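Local coordinates for protein transcarboxylase 5S subunit (Propionibacterium freudenreichii subsp. shermanii, PDB 1RQB) that transfers a carboxyl group from the biotin of the 1.3S subunit to pyruvate, forming oxaloacetate, with a cobalt ion bound in its TIM barrel, at residues R15-S20 against P205-I210; Q106-Y111 against D116-R121; F134-A139 against A147-A152; S237-I242 against T275-N280. One frame throughout, in Å; residues are numbered along the deposited sequence.

Interaction 1: R15-S20 against P205-I210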
# COMPACT_ATOMS: atom_id res chain seq x y z
N ARG A 15 0.24 27.12 12.48
CA ARG A 15 1.71 27.11 12.39
C ARG A 15 2.11 27.00 10.92
O ARG A 15 1.25 26.93 10.04
CB ARG A 15 2.18 25.92 13.24
CG ARG A 15 1.24 24.75 13.08
CD ARG A 15 1.19 23.82 14.28
NE ARG A 15 2.33 22.95 14.46
CZ ARG A 15 2.32 21.66 14.14
NH1 ARG A 15 1.23 21.12 13.63
NH2 ARG A 15 3.39 20.91 14.37
N GLU A 16 3.40 27.01 10.64
CA GLU A 16 3.82 26.92 9.23
C GLU A 16 5.01 25.97 9.10
O GLU A 16 5.79 25.79 10.03
CB GLU A 16 4.22 28.29 8.71
CG GLU A 16 3.16 29.33 8.88
CD GLU A 16 3.28 30.43 7.86
OE1 GLU A 16 2.62 30.33 6.80
OE2 GLU A 16 4.06 31.38 8.10
N ILE A 17 5.12 25.37 7.92
CA ILE A 17 6.25 24.47 7.63
C ILE A 17 6.95 24.97 6.37
O ILE A 17 6.31 25.25 5.35
CB ILE A 17 5.77 23.03 7.36
CG1 ILE A 17 5.16 22.45 8.63
CG2 ILE A 17 6.95 22.18 6.90
CD1 ILE A 17 4.47 21.12 8.41
N GLU A 18 8.26 25.11 6.44
CA GLU A 18 9.04 25.56 5.28
C GLU A 18 9.17 24.39 4.31
O GLU A 18 9.49 23.27 4.72
CB GLU A 18 10.42 26.02 5.74
CG GLU A 18 11.33 26.47 4.63
CD GLU A 18 12.58 27.13 5.17
OE1 GLU A 18 12.46 28.27 5.69
OE2 GLU A 18 13.67 26.51 5.10
N VAL A 19 8.91 24.63 3.03
CA VAL A 19 9.03 23.55 2.03
C VAL A 19 9.93 24.03 0.89
O VAL A 19 10.06 25.23 0.66
CB VAL A 19 7.64 23.11 1.49
CG1 VAL A 19 6.80 22.57 2.63
CG2 VAL A 19 6.93 24.27 0.79
N SER A 20 10.53 23.09 0.18
CA SER A 20 11.47 23.44 -0.90
C SER A 20 10.73 24.13 -2.06
O SER A 20 9.52 24.02 -2.21
CB SER A 20 12.22 22.20 -1.40
OG SER A 20 11.33 21.18 -1.82
N PRO A 205 10.85 12.48 10.84
CA PRO A 205 12.29 12.20 10.82
C PRO A 205 12.84 12.37 9.40
O PRO A 205 13.95 12.87 9.19
CB PRO A 205 12.38 10.76 11.31
CG PRO A 205 11.24 10.66 12.27
CD PRO A 205 10.12 11.43 11.58
N ALA A 206 12.07 11.95 8.40
CA ALA A 206 12.51 12.08 7.00
C ALA A 206 12.78 13.56 6.70
O ALA A 206 13.84 13.94 6.19
CB ALA A 206 11.43 11.54 6.03
N TYR A 207 11.81 14.40 7.02
CA TYR A 207 11.93 15.85 6.80
C TYR A 207 13.13 16.41 7.57
O TYR A 207 13.98 17.09 7.01
CB TYR A 207 10.64 16.54 7.25
CG TYR A 207 10.67 18.05 7.09
CD1 TYR A 207 10.18 18.66 5.94
CD2 TYR A 207 11.20 18.86 8.09
CE1 TYR A 207 10.22 20.05 5.78
CE2 TYR A 207 11.25 20.25 7.95
CZ TYR A 207 10.76 20.84 6.80
OH TYR A 207 10.81 22.21 6.66
N ASP A 208 13.20 16.12 8.87
CA ASP A 208 14.26 16.65 9.74
C ASP A 208 15.67 16.24 9.30
O ASP A 208 16.59 17.06 9.30
CB ASP A 208 14.05 16.19 11.19
CG ASP A 208 12.80 16.79 11.82
OD1 ASP A 208 12.17 17.67 11.20
OD2 ASP A 208 12.45 16.38 12.95
N ILE A 209 15.86 14.98 8.94
CA ILE A 209 17.20 14.52 8.54
C ILE A 209 17.60 15.13 7.19
O ILE A 209 18.71 15.64 7.04
CB ILE A 209 17.27 12.97 8.48
CG1 ILE A 209 17.16 12.39 9.89
CG2 ILE A 209 18.59 12.51 7.85
CD1 ILE A 209 16.84 10.89 9.94
N ILE A 210 16.72 15.07 6.20
CA ILE A 210 17.04 15.61 4.87
C ILE A 210 17.31 17.11 4.99
O ILE A 210 18.26 17.63 4.39
CB ILE A 210 15.87 15.41 3.87
CG1 ILE A 210 15.63 13.92 3.62
CG2 ILE A 210 16.19 16.11 2.56
CD1 ILE A 210 16.80 13.21 3.02
O HOH W 1 9.56 24.03 8.70

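Interaction 2: Q106-Y111 against D116-R121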
# COMPACT_ATOMS: atom_id res chain seq x y z
N GLN A 106 33.43 -3.25 1.44
CA GLN A 106 34.58 -4.16 1.44
C GLN A 106 34.14 -5.62 1.26
O GLN A 106 34.95 -6.47 0.89
CB GLN A 106 35.36 -4.01 2.75
CG GLN A 106 36.82 -4.47 2.67
CD GLN A 106 37.65 -3.51 1.83
OE1 GLN A 106 37.40 -2.31 1.83
NE2 GLN A 106 38.66 -4.04 1.14
N ASN A 107 32.87 -5.92 1.51
CA ASN A 107 32.35 -7.29 1.36
C ASN A 107 31.90 -7.54 -0.08
O ASN A 107 31.59 -8.67 -0.46
CB ASN A 107 31.13 -7.53 2.26
CG ASN A 107 31.49 -7.70 3.71
OD1 ASN A 107 31.67 -6.72 4.43
ND2 ASN A 107 31.62 -8.94 4.14
N LEU A 108 31.87 -6.47 -0.87
CA LEU A 108 31.43 -6.54 -2.26
C LEU A 108 30.06 -7.22 -2.28
O LEU A 108 29.15 -6.79 -1.58
CB LEU A 108 32.46 -7.29 -3.12
CG LEU A 108 33.83 -6.62 -3.18
CD1 LEU A 108 34.83 -7.53 -3.90
CD2 LEU A 108 33.71 -5.27 -3.89
N LEU A 109 29.89 -8.26 -3.08
CA LEU A 109 28.59 -8.95 -3.11
C LEU A 109 28.77 -10.32 -2.44
O LEU A 109 27.89 -11.17 -2.49
CB LEU A 109 28.13 -9.16 -4.56
CG LEU A 109 27.91 -7.88 -5.37
CD1 LEU A 109 27.44 -8.22 -6.78
CD2 LEU A 109 26.88 -7.01 -4.65
N GLY A 110 29.92 -10.46 -1.78
CA GLY A 110 30.30 -11.70 -1.13
C GLY A 110 29.93 -11.91 0.33
O GLY A 110 29.12 -11.18 0.90
N TYR A 111 30.61 -12.88 0.94
CA TYR A 111 30.33 -13.32 2.31
C TYR A 111 31.36 -12.83 3.33
O TYR A 111 31.22 -13.12 4.52
CB TYR A 111 30.31 -14.85 2.31
CG TYR A 111 31.67 -15.46 2.04
CD1 TYR A 111 32.47 -15.93 3.09
CD2 TYR A 111 32.19 -15.52 0.75
CE1 TYR A 111 33.75 -16.42 2.86
CE2 TYR A 111 33.48 -16.01 0.51
CZ TYR A 111 34.26 -16.46 1.56
OH TYR A 111 35.53 -16.92 1.33
N ASP A 116 41.93 -5.18 -0.45
CA ASP A 116 41.68 -4.01 -1.29
C ASP A 116 41.82 -4.30 -2.79
O ASP A 116 41.09 -3.72 -3.59
CB ASP A 116 42.63 -2.86 -0.91
CG ASP A 116 42.22 -2.16 0.39
OD1 ASP A 116 41.05 -2.31 0.82
OD2 ASP A 116 43.06 -1.43 0.98
N GLU A 117 42.73 -5.19 -3.18
CA GLU A 117 42.94 -5.46 -4.62
C GLU A 117 41.71 -6.14 -5.24
O GLU A 117 41.42 -5.93 -6.42
CB GLU A 117 44.16 -6.35 -4.85
CG GLU A 117 43.96 -7.79 -4.41
CD GLU A 117 45.22 -8.63 -4.51
OE1 GLU A 117 46.11 -8.31 -5.34
OE2 GLU A 117 45.31 -9.62 -3.76
N VAL A 118 41.02 -6.98 -4.48
CA VAL A 118 39.83 -7.65 -5.03
C VAL A 118 38.73 -6.61 -5.23
O VAL A 118 38.00 -6.63 -6.23
CB VAL A 118 39.31 -8.75 -4.08
CG1 VAL A 118 38.10 -9.46 -4.72
CG2 VAL A 118 40.41 -9.75 -3.80
N VAL A 119 38.60 -5.69 -4.29
CA VAL A 119 37.59 -4.62 -4.39
C VAL A 119 37.91 -3.77 -5.63
O VAL A 119 37.02 -3.43 -6.41
CB VAL A 119 37.60 -3.73 -3.12
CG1 VAL A 119 36.66 -2.55 -3.29
CG2 VAL A 119 37.21 -4.56 -1.90
N ASP A 120 39.19 -3.46 -5.83
CA ASP A 120 39.59 -2.64 -6.98
C ASP A 120 39.19 -3.33 -8.29
O ASP A 120 38.61 -2.70 -9.18
CB ASP A 120 41.10 -2.40 -7.01
CG ASP A 120 41.52 -1.21 -6.16
OD1 ASP A 120 40.90 -0.13 -6.31
OD2 ASP A 120 42.48 -1.34 -5.36
N ARG A 121 39.50 -4.61 -8.40
CA ARG A 121 39.20 -5.36 -9.63
C ARG A 121 37.69 -5.50 -9.87
O ARG A 121 37.24 -5.43 -11.01
CB ARG A 121 39.85 -6.73 -9.60
CG ARG A 121 41.37 -6.66 -9.72
CD ARG A 121 41.97 -8.04 -9.70
NE ARG A 121 43.42 -8.03 -9.92
CZ ARG A 121 43.99 -8.03 -11.13
NH1 ARG A 121 43.24 -8.03 -12.22
NH2 ARG A 121 45.31 -8.04 -11.23

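Interaction 3: F134-A139 against A147-A152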
# COMPACT_ATOMS: atom_id res chain seq x y z
N PHE A 134 27.16 3.61 -8.39
CA PHE A 134 27.46 2.57 -7.40
C PHE A 134 26.97 3.01 -6.02
O PHE A 134 27.51 3.94 -5.42
CB PHE A 134 28.97 2.32 -7.30
CG PHE A 134 29.57 1.69 -8.54
CD1 PHE A 134 29.83 2.46 -9.67
CD2 PHE A 134 29.93 0.35 -8.53
CE1 PHE A 134 30.46 1.88 -10.80
CE2 PHE A 134 30.55 -0.24 -9.64
CZ PHE A 134 30.82 0.54 -10.78
N ARG A 135 25.93 2.37 -5.51
CA ARG A 135 25.47 2.70 -4.16
C ARG A 135 26.26 1.81 -3.20
O ARG A 135 26.01 0.61 -3.09
CB ARG A 135 23.96 2.47 -4.02
CG ARG A 135 23.43 2.68 -2.59
CD ARG A 135 21.91 2.60 -2.54
NE ARG A 135 21.29 3.72 -3.23
CZ ARG A 135 19.99 3.83 -3.48
NH1 ARG A 135 19.16 2.86 -3.11
NH2 ARG A 135 19.51 4.91 -4.08
N VAL A 136 27.24 2.41 -2.52
CA VAL A 136 28.10 1.64 -1.61
C VAL A 136 27.58 1.75 -0.18
O VAL A 136 27.36 2.86 0.31
CB VAL A 136 29.55 2.20 -1.65
CG1 VAL A 136 30.47 1.31 -0.83
CG2 VAL A 136 30.04 2.27 -3.10
N PHE A 137 27.36 0.62 0.49
CA PHE A 137 26.87 0.69 1.87
C PHE A 137 27.60 -0.30 2.77
O PHE A 137 28.34 -1.18 2.32
CB PHE A 137 25.34 0.47 1.91
CG PHE A 137 24.91 -0.98 1.91
CD1 PHE A 137 24.44 -1.58 3.08
CD2 PHE A 137 24.97 -1.75 0.75
CE1 PHE A 137 24.03 -2.92 3.09
CE2 PHE A 137 24.57 -3.09 0.75
CZ PHE A 137 24.10 -3.68 1.92
N ASP A 138 27.41 -0.11 4.07
CA ASP A 138 27.98 -1.00 5.09
C ASP A 138 26.87 -1.27 6.11
O ASP A 138 26.24 -0.33 6.61
CB ASP A 138 29.17 -0.36 5.79
CG ASP A 138 29.77 -1.26 6.84
OD1 ASP A 138 30.46 -2.24 6.47
OD2 ASP A 138 29.54 -1.01 8.04
N ALA A 139 26.66 -2.54 6.43
CA ALA A 139 25.59 -2.97 7.34
C ALA A 139 25.71 -2.34 8.73
O ALA A 139 24.71 -2.23 9.44
CB ALA A 139 25.59 -4.50 7.44
N ALA A 147 35.09 3.19 2.29
CA ALA A 147 36.14 4.07 1.76
C ALA A 147 36.87 3.53 0.53
O ALA A 147 37.03 4.24 -0.46
CB ALA A 147 37.15 4.40 2.86
N HIS A 148 37.34 2.29 0.55
CA HIS A 148 38.12 1.82 -0.60
C HIS A 148 37.26 1.60 -1.85
O HIS A 148 37.69 1.91 -2.96
CB HIS A 148 38.88 0.54 -0.29
CG HIS A 148 39.96 0.25 -1.28
ND1 HIS A 148 41.09 1.04 -1.41
CD2 HIS A 148 40.06 -0.70 -2.25
CE1 HIS A 148 41.83 0.59 -2.41
NE2 HIS A 148 41.23 -0.46 -2.93
N ALA A 149 36.07 1.05 -1.68
CA ALA A 149 35.19 0.79 -2.84
C ALA A 149 34.86 2.12 -3.52
O ALA A 149 34.86 2.23 -4.75
CB ALA A 149 33.89 0.10 -2.38
N MSE A 150 34.60 3.14 -2.72
CA MSE A 150 34.23 4.43 -3.30
C MSE A 150 35.41 5.10 -4.02
O MSE A 150 35.21 5.80 -5.00
CB MSE A 150 33.66 5.33 -2.23
CG MSE A 150 32.37 4.75 -1.77
SE MSE A 150 31.27 6.14 -1.28
CE MSE A 150 31.83 6.06 0.49
N ALA A 151 36.62 4.89 -3.52
CA ALA A 151 37.79 5.46 -4.20
C ALA A 151 37.94 4.76 -5.56
O ALA A 151 38.31 5.38 -6.56
CB ALA A 151 39.05 5.26 -3.37
N ALA A 152 37.66 3.46 -5.57
CA ALA A 152 37.75 2.68 -6.81
C ALA A 152 36.68 3.16 -7.79
O ALA A 152 36.90 3.19 -9.00
CB ALA A 152 37.57 1.20 -6.50

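Interaction 4: S237-I242 against T275-N280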
# COMPACT_ATOMS: atom_id res chain seq x y z
N SER A 237 6.43 9.61 4.01
CA SER A 237 7.81 10.02 4.30
C SER A 237 8.45 10.56 3.02
O SER A 237 9.20 11.54 3.06
CB SER A 237 8.63 8.84 4.86
OG SER A 237 8.05 8.38 6.08
N LEU A 238 8.18 9.92 1.88
CA LEU A 238 8.72 10.41 0.60
C LEU A 238 8.21 11.83 0.34
O LEU A 238 8.97 12.70 -0.09
CB LEU A 238 8.28 9.51 -0.55
CG LEU A 238 9.25 8.42 -1.01
CD1 LEU A 238 9.64 7.55 0.13
CD2 LEU A 238 8.61 7.61 -2.13
N MSE A 239 6.93 12.07 0.59
CA MSE A 239 6.36 13.41 0.37
C MSE A 239 7.07 14.42 1.28
O MSE A 239 7.44 15.51 0.84
CB MSE A 239 4.86 13.44 0.67
CG MSE A 239 4.21 14.81 0.47
SE MSE A 239 4.13 15.36 -1.43
CE MSE A 239 5.56 16.63 -1.44
N LYS A 240 7.26 14.07 2.55
CA LYS A 240 7.96 14.96 3.49
C LYS A 240 9.42 15.14 3.08
O LYS A 240 10.00 16.22 3.27
CB LYS A 240 7.88 14.41 4.93
CG LYS A 240 6.51 14.60 5.54
CD LYS A 240 6.22 16.08 5.61
CE LYS A 240 4.83 16.39 6.12
NZ LYS A 240 4.55 17.84 5.95
N ALA A 241 10.03 14.10 2.53
CA ALA A 241 11.43 14.20 2.10
C ALA A 241 11.52 15.17 0.92
O ALA A 241 12.48 15.94 0.80
CB ALA A 241 11.98 12.82 1.71
N ILE A 242 10.52 15.14 0.06
CA ILE A 242 10.49 16.05 -1.10
C ILE A 242 10.31 17.48 -0.59
O ILE A 242 10.93 18.41 -1.09
CB ILE A 242 9.36 15.64 -2.08
CG1 ILE A 242 9.77 14.34 -2.79
CG2 ILE A 242 9.09 16.78 -3.10
CD1 ILE A 242 8.64 13.67 -3.55
N THR A 275 1.28 20.45 -6.44
CA THR A 275 2.05 20.81 -5.24
C THR A 275 3.23 21.72 -5.60
O THR A 275 3.88 22.28 -4.72
CB THR A 275 2.70 19.56 -4.58
OG1 THR A 275 3.63 18.98 -5.50
CG2 THR A 275 1.64 18.52 -4.20
N GLY A 276 3.54 21.84 -6.89
CA GLY A 276 4.70 22.62 -7.30
C GLY A 276 5.85 21.67 -7.63
O GLY A 276 6.82 22.04 -8.29
N TYR A 277 5.76 20.43 -7.16
CA TYR A 277 6.80 19.44 -7.47
C TYR A 277 6.30 18.55 -8.61
O TYR A 277 5.10 18.36 -8.79
CB TYR A 277 7.09 18.55 -6.26
CG TYR A 277 7.40 19.33 -5.02
CD1 TYR A 277 6.52 19.32 -3.93
CD2 TYR A 277 8.56 20.10 -4.93
CE1 TYR A 277 6.78 20.06 -2.78
CE2 TYR A 277 8.83 20.86 -3.78
CZ TYR A 277 7.94 20.82 -2.71
OH TYR A 277 8.19 21.53 -1.56
N THR A 278 7.23 18.02 -9.39
CA THR A 278 6.82 17.12 -10.47
C THR A 278 7.98 16.19 -10.80
O THR A 278 9.09 16.35 -10.29
CB THR A 278 6.38 17.94 -11.71
OG1 THR A 278 5.69 17.09 -12.63
CG2 THR A 278 7.58 18.58 -12.39
N THR A 279 7.71 15.17 -11.62
CA THR A 279 8.74 14.24 -12.08
C THR A 279 8.77 14.35 -13.61
O THR A 279 7.87 14.94 -14.20
CB THR A 279 8.40 12.77 -11.77
OG1 THR A 279 7.33 12.35 -12.63
CG2 THR A 279 7.99 12.58 -10.31
N ASN A 280 9.78 13.80 -14.25
CA ASN A 280 9.79 13.87 -15.72
C ASN A 280 9.54 12.48 -16.29
O ASN A 280 10.12 12.10 -17.31
CB ASN A 280 11.11 14.45 -16.25
CG ASN A 280 12.31 13.58 -15.92
OD1 ASN A 280 12.73 13.50 -14.77
ND2 ASN A 280 12.86 12.92 -16.94

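Interaction 1: R15-S20 against P205-I210
Tyr207 reaches out from helix 203-217 to grip the backbone of Glu18. Its OH donates to Glu18 O over 2.6 Å, a short bond. The carbonyl is met at an angle of 139° at its oxygen, with the hydroxyl 17° out of the carbonyl plane, and Glu18 O lies at the edge of the tyrosine ring. With CG anti to the backbone N (chi1 179°), the phenol is thrown outward from the helix far enough to reach the strand. The second polar link is a water: it accepts from Glu18 N at 2.8 Å and donates to Tyr207 OH at 3.0 Å. One phenol thus serves both backbone polar groups of a single residue, directly at the O and through water at the N. The helix belongs to the outer layer of the TIM barrel. Strand 15-19 precedes the barrel strands in the chain and pairs antiparallel with a strand of the second subunit, so this surface contact ties the dimer-spanning ladder to the barrel wall. A phenylalanine here would probably leave Glu18 O without this donor and the water without the phenol oxygen it donates to. Apolar contact is slight: Ile17 CG2 comes obliquely to the ring, 4.0 Å from Tyr207 CZ, the two side chains running alongside in opposite senses. Among the charged groups, the Glu18 carboxylate turns to Lys211, one helical turn beyond Tyr207, in a salt bridge.

Interaction 2: Q106-Y111 against D116-R121
Gln106 and Val119 mark the closest backbone approach, their CA atoms 6.6 Å apart, where the loop leaving barrel strand 99-103 doubles back on the start of helix 116-128. This is a beta-alpha connection of the TIM barrel. A type II' turn from Asn107 to Gly110 reverses the loop, closed by Gly110 N to Asn107 O, and it puts Leu108 at a positive phi with its side chain directed to the helix. Gln106 bends at chi2 (71°) after an anti first torsion, and this brings its amide to the helix start. There NE2 donates to Asp116 OD1 at 3.0 Å, on the anti side of the carboxylate, and the two flat groups are turned 61° apart. The N-H...O angle of 138° makes this a bent bond. NE2 also donates to Tyr114 O, while Asp116 OD1 has a salt bridge to Arg421. A leucine in place of Gln106 would probably leave Tyr114 O without its amide donor and Asp116 relying more on Arg421. Val119 CG2 comes up to the same amide, 3.4 Å from Gln106 NE2. Beside it Leu108 splits its branches over the helix: CD2 rests 4.1 Å from Val119 CG1, and CD1 3.9 Å from Val118 CG1.

Interaction 3: F134-A139 against A147-A152
Val136 meets Ala149 and Met150 without any ring, amide or carboxylate between them, so this contact has no faces or edges of its own. The flat groups along the strand segment are engaged with other parts of the barrel: the Phe134 side chain packs on Met101, Ser126 and Val153, Phe137 packs on Leu102, and the Arg135 guanidinium forms a salt bridge with Asp250. Across the contact the backbones come to 6.9 Å between the CA atoms of Val136 and Met150. The two valine methyls divide between neighbouring helix residues. CG1, anti to the backbone N (chi1 -174°), touches Ala149 CB at 3.9 Å, while CG2 lies 3.7 Å from Met150 CG. The same methylene is 3.8 Å from Val136 CB, so it sits against the whole branch point of the valine. Met150, present as selenomethionine, makes the contact with this first methylene, and its chain then bends at chi2 and chi3. Its side chain also packs on Met187. Strand 133-136 and helix 144-155 are the first two elements of a beta-alpha-beta unit continued by strand 159-163, the repeating crossover of a TIM barrel, and Val136 faces outward into the layer between sheet and helices. On the strand's other side, Arg135 reaches His226, a cobalt ligand. The joint between strand and helix is made of aliphatic carbons alone: it depends on close fit and burial, with no directional bond to set its geometry.

Interaction 4: S237-I242 against T275-N280
Ile242 lays its CG2 methyl squarely over one face of the Tyr277 ring, and this is the tight part of the contact. The methyl stands 3.7 Å from the ring centroid and 14° off the normal, a CH-pi arrangement; its nearest ring atom is Tyr277 CG at 3.6 Å. Within Ile242, CG2 is anti to the backbone N, with CG1 at -72°, which directs the smaller branch at the ring. Met239, present as selenomethionine, adds a second touch from one helical turn earlier. Its chain bends at chi2 and chi3, and the terminal CE arrives obliquely, 3.8 Å from Tyr277 CD1. Both residues of helix 234-243 press on a ring that springs from the short, weakly bonded strand 277-278, which pairs with strand 23-29 of the TIM barrel. Contact thins on both sides of the tyrosine. Thr275 comes no nearer to the helix than 4.9 Å with its side chain; its OG1 accepts from Tyr277 N at 3.1 Å in an ST turn. Gly276 sits inside that turn, at a positive phi of 101° that would jam a CB against the preceding carbonyl. Thr278, the next residue, is exposed. Near the dimer interface, Arg15 of the second subunit also packs on Tyr277. The touching atoms are all carbon, so dispersion and CH-pi attraction over one ring carry the contact, while the polar end of that ring, Tyr277 OH, is hydrogen-bonded to Ser20 O.

In the fold
The four contacts form two pairs, one on the dimer side and one in the barrel wall. Interactions 1 and 4 have centres 12 Å apart and meet through Ser20, whose OG bonds Ile242 O at 2.9 Å and whose O is 2.9 Å from Tyr277 OH; both touch the second subunit. Interactions 2 and 3, centres 10 Å apart, join successive helices: Asp120 OD2 bonds His148 NE2 at 2.9 Å, and Val119 packs on Ala149. Interactions 1 and 2 lie on opposite sides of the chain's centre, 38 Å between centres. None includes a ligand of the cobalt ion, held by Asp34, partly N6-carboxylated Lys195, His226 and His228; interaction 3 is linked to it only indirectly, Arg135 beside Val136 packing on His226.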